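Local coordinates for glutathione s-transferase (Sphingomonas paucimobilis, PDB 1F2E), which binds glutathione and, as a member of the glutathione S-transferase superfamily, probably transfers it to electrophilic substrates, at residues Tyr157-Leu162 and Gly183-Arg188. Numbering follows the deposited sequence.
Sequences YLYVML and GKIAQR
Y159 meets I185 through a CH-pi contact: the methyl CG2 sits over one face of the phenol ring, 4.0 Å from the ring centroid and 21° off the ring normal. The methyl lies 3.8 Å from both Y159 CG and Y159 CD1, so the offset is toward that side of the rim. Two torsions help set this overlap. With chi1 at 168°, the Y159 ring extends opposite its backbone nitrogen and toward 183-188, while I185 CG2 is likewise anti to its nitrogen, with CG1 beside that nitrogen (chi1 -60°). The two side chains slide past each other in opposite directions, and the I185 CD1 methyl reaches back to Y159 CB at 4.2 Å.

Farther along the ring, A186 takes over. Its CB lies 4.0 Å from Y159 CE1 and 3.5 Å from Y159 OH, so the phenol extends from the buried isoleucine to the exposed alanine. Both I185 and A186 belong to a type I turn from I185 to R188, marked by the bond from R188 N to I185 O (3.0 Å); R188, at the N-cap position of helix 189-198, forms a salt bridge with E20.

Around this pair, A182 also touches Y159, while L158 and L162 pack on Y181, extending the apposition of helices 153-161 and 176-185 in the all-helical C-terminal domain. Y157, two residues before Y159, touches glutathione, whereas the Y159 side chain is about 14 Å from the ligand. Replacing Y159 by alanine would probably leave I185 CG2 without its aromatic face and open a gap beside A186. With no hydrogen bond between 157-162 and 183-188, their contact depends on apolar packing and the aromatic face, despite the phenolic oxygen beside A186.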
loop_
_atom_site.group_PDB
_atom_site.type_symbol
_atom_site.label_atom_id
_atom_site.label_comp_id
_atom_site.label_asym_id
_atom_site.label_seq_id
_atom_site.Cartn_x
_atom_site.Cartn_y
_atom_site.Cartn_z
ATOM N N TYR A 157 -7.463 10.670 -2.708
ATOM C CA TYR A 157 -6.100 10.150 -2.811
ATOM C C TYR A 157 -5.606 10.242 -4.268
ATOM O O TYR A 157 -4.507 10.757 -4.536
ATOM C CB TYR A 157 -6.097 8.701 -2.318
ATOM C CG TYR A 157 -4.752 8.097 -1.950
ATOM C CD1 TYR A 157 -3.637 8.893 -1.693
ATOM C CD2 TYR A 157 -4.622 6.716 -1.811
ATOM C CE1 TYR A 157 -2.421 8.325 -1.302
ATOM C CE2 TYR A 157 -3.422 6.136 -1.427
ATOM C CZ TYR A 157 -2.327 6.934 -1.177
ATOM O OH TYR A 157 -1.148 6.329 -0.816
ATOM N N LEU A 158 -6.416 9.774 -5.213
ATOM C CA LEU A 158 -6.017 9.836 -6.627
ATOM C C LEU A 158 -5.923 11.281 -7.127
ATOM O O LEU A 158 -4.975 11.654 -7.820
ATOM C CB LEU A 158 -7.007 9.052 -7.507
ATOM C CG LEU A 158 -6.831 9.124 -9.032
ATOM C CD1 LEU A 158 -5.397 8.704 -9.442
ATOM C CD2 LEU A 158 -7.878 8.218 -9.695
ATOM N N TYR A 159 -6.917 12.088 -6.778
ATOM C CA TYR A 159 -6.952 13.485 -7.191
ATOM C C TYR A 159 -5.644 14.190 -6.837
ATOM O O TYR A 159 -5.058 14.878 -7.662
ATOM C CB TYR A 159 -8.110 14.199 -6.503
ATOM C CG TYR A 159 -8.039 15.689 -6.642
ATOM C CD1 TYR A 159 -8.411 16.316 -7.825
ATOM C CD2 TYR A 159 -7.565 16.475 -5.599
ATOM C CE1 TYR A 159 -8.311 17.696 -7.967
ATOM C CE2 TYR A 159 -7.462 17.855 -5.729
ATOM C CZ TYR A 159 -7.836 18.456 -6.915
ATOM O OH TYR A 159 -7.714 19.819 -7.048
ATOM N N VAL A 160 -5.194 14.022 -5.599
ATOM C CA VAL A 160 -3.946 14.641 -5.167
ATOM C C VAL A 160 -2.760 14.228 -6.053
ATOM O O VAL A 160 -1.930 15.055 -6.428
ATOM C CB VAL A 160 -3.633 14.268 -3.709
ATOM C CG1 VAL A 160 -2.222 14.717 -3.343
ATOM C CG2 VAL A 160 -4.652 14.920 -2.787
ATOM N N MET A 161 -2.696 12.945 -6.394
ATOM C CA MET A 161 -1.610 12.433 -7.217
ATOM C C MET A 161 -1.710 12.933 -8.649
ATOM O O MET A 161 -0.701 13.085 -9.332
ATOM C CB MET A 161 -1.608 10.902 -7.181
ATOM C CG MET A 161 -1.293 10.332 -5.795
ATOM S SD MET A 161 -1.023 8.534 -5.774
ATOM C CE MET A 161 -1.164 8.212 -4.071
ATOM N N LEU A 162 -2.931 13.200 -9.096
ATOM C CA LEU A 162 -3.142 13.699 -10.450
ATOM C C LEU A 162 -2.667 15.142 -10.559
ATOM O O LEU A 162 -2.593 15.710 -11.655
ATOM C CB LEU A 162 -4.621 13.582 -10.836
ATOM C CG LEU A 162 -5.109 12.128 -10.929
ATOM C CD1 LEU A 162 -6.618 12.083 -11.171
ATOM C CD2 LEU A 162 -4.362 11.418 -12.054
ATOM N N GLY A 183 -11.108 17.986 -12.516
ATOM C CA GLY A 183 -11.758 19.280 -12.588
ATOM C C GLY A 183 -12.980 19.384 -11.692
ATOM O O GLY A 183 -13.215 20.441 -11.104
ATOM N N LYS A 184 -13.763 18.307 -11.592
ATOM C CA LYS A 184 -14.952 18.309 -10.735
ATOM C C LYS A 184 -14.558 18.327 -9.266
ATOM O O LYS A 184 -15.083 19.124 -8.484
ATOM C CB LYS A 184 -15.825 17.073 -10.968
ATOM C CG LYS A 184 -16.546 17.022 -12.297
ATOM C CD LYS A 184 -17.516 15.836 -12.350
ATOM C CE LYS A 184 -18.793 16.102 -11.561
ATOM N NZ LYS A 184 -18.542 16.407 -10.120
ATOM N N ILE A 185 -13.641 17.437 -8.892
ATOM C CA ILE A 185 -13.178 17.341 -7.507
ATOM C C ILE A 185 -12.488 18.626 -7.050
ATOM O O ILE A 185 -12.617 19.027 -5.896
ATOM C CB ILE A 185 -12.210 16.154 -7.324
ATOM C CG1 ILE A 185 -12.923 14.852 -7.698
ATOM C CG2 ILE A 185 -11.714 16.095 -5.872
ATOM C CD1 ILE A 185 -12.005 13.666 -7.846
ATOM N N ALA A 186 -11.773 19.274 -7.961
ATOM C CA ALA A 186 -11.068 20.520 -7.653
ATOM C C ALA A 186 -12.017 21.597 -7.114
ATOM O O ALA A 186 -11.595 22.501 -6.380
ATOM C CB ALA A 186 -10.369 21.038 -8.910
ATOM N N GLN A 187 -13.295 21.500 -7.481
ATOM C CA GLN A 187 -14.292 22.482 -7.058
ATOM C C GLN A 187 -14.918 22.255 -5.685
ATOM O O GLN A 187 -15.611 23.129 -5.170
ATOM C CB GLN A 187 -15.425 22.554 -8.079
ATOM C CG GLN A 187 -15.059 23.164 -9.392
ATOM C CD GLN A 187 -16.087 22.847 -10.444
ATOM O OE1 GLN A 187 -15.951 21.870 -11.185
ATOM N NE2 GLN A 187 -17.141 23.656 -10.505
ATOM N N ARG A 188 -14.707 21.090 -5.096
ATOM C CA ARG A 188 -15.290 20.836 -3.787
ATOM C C ARG A 188 -14.764 21.844 -2.768
ATOM O O ARG A 188 -13.595 22.241 -2.813
ATOM C CB ARG A 188 -14.975 19.401 -3.338
ATOM C CG ARG A 188 -15.640 18.333 -4.205
ATOM C CD ARG A 188 -15.231 16.930 -3.742
ATOM N NE ARG A 188 -15.909 16.527 -2.509
ATOM C CZ ARG A 188 -17.082 15.896 -2.481
ATOM N NH1 ARG A 188 -17.708 15.595 -3.615
ATOM N NH2 ARG A 188 -17.626 15.553 -1.324
#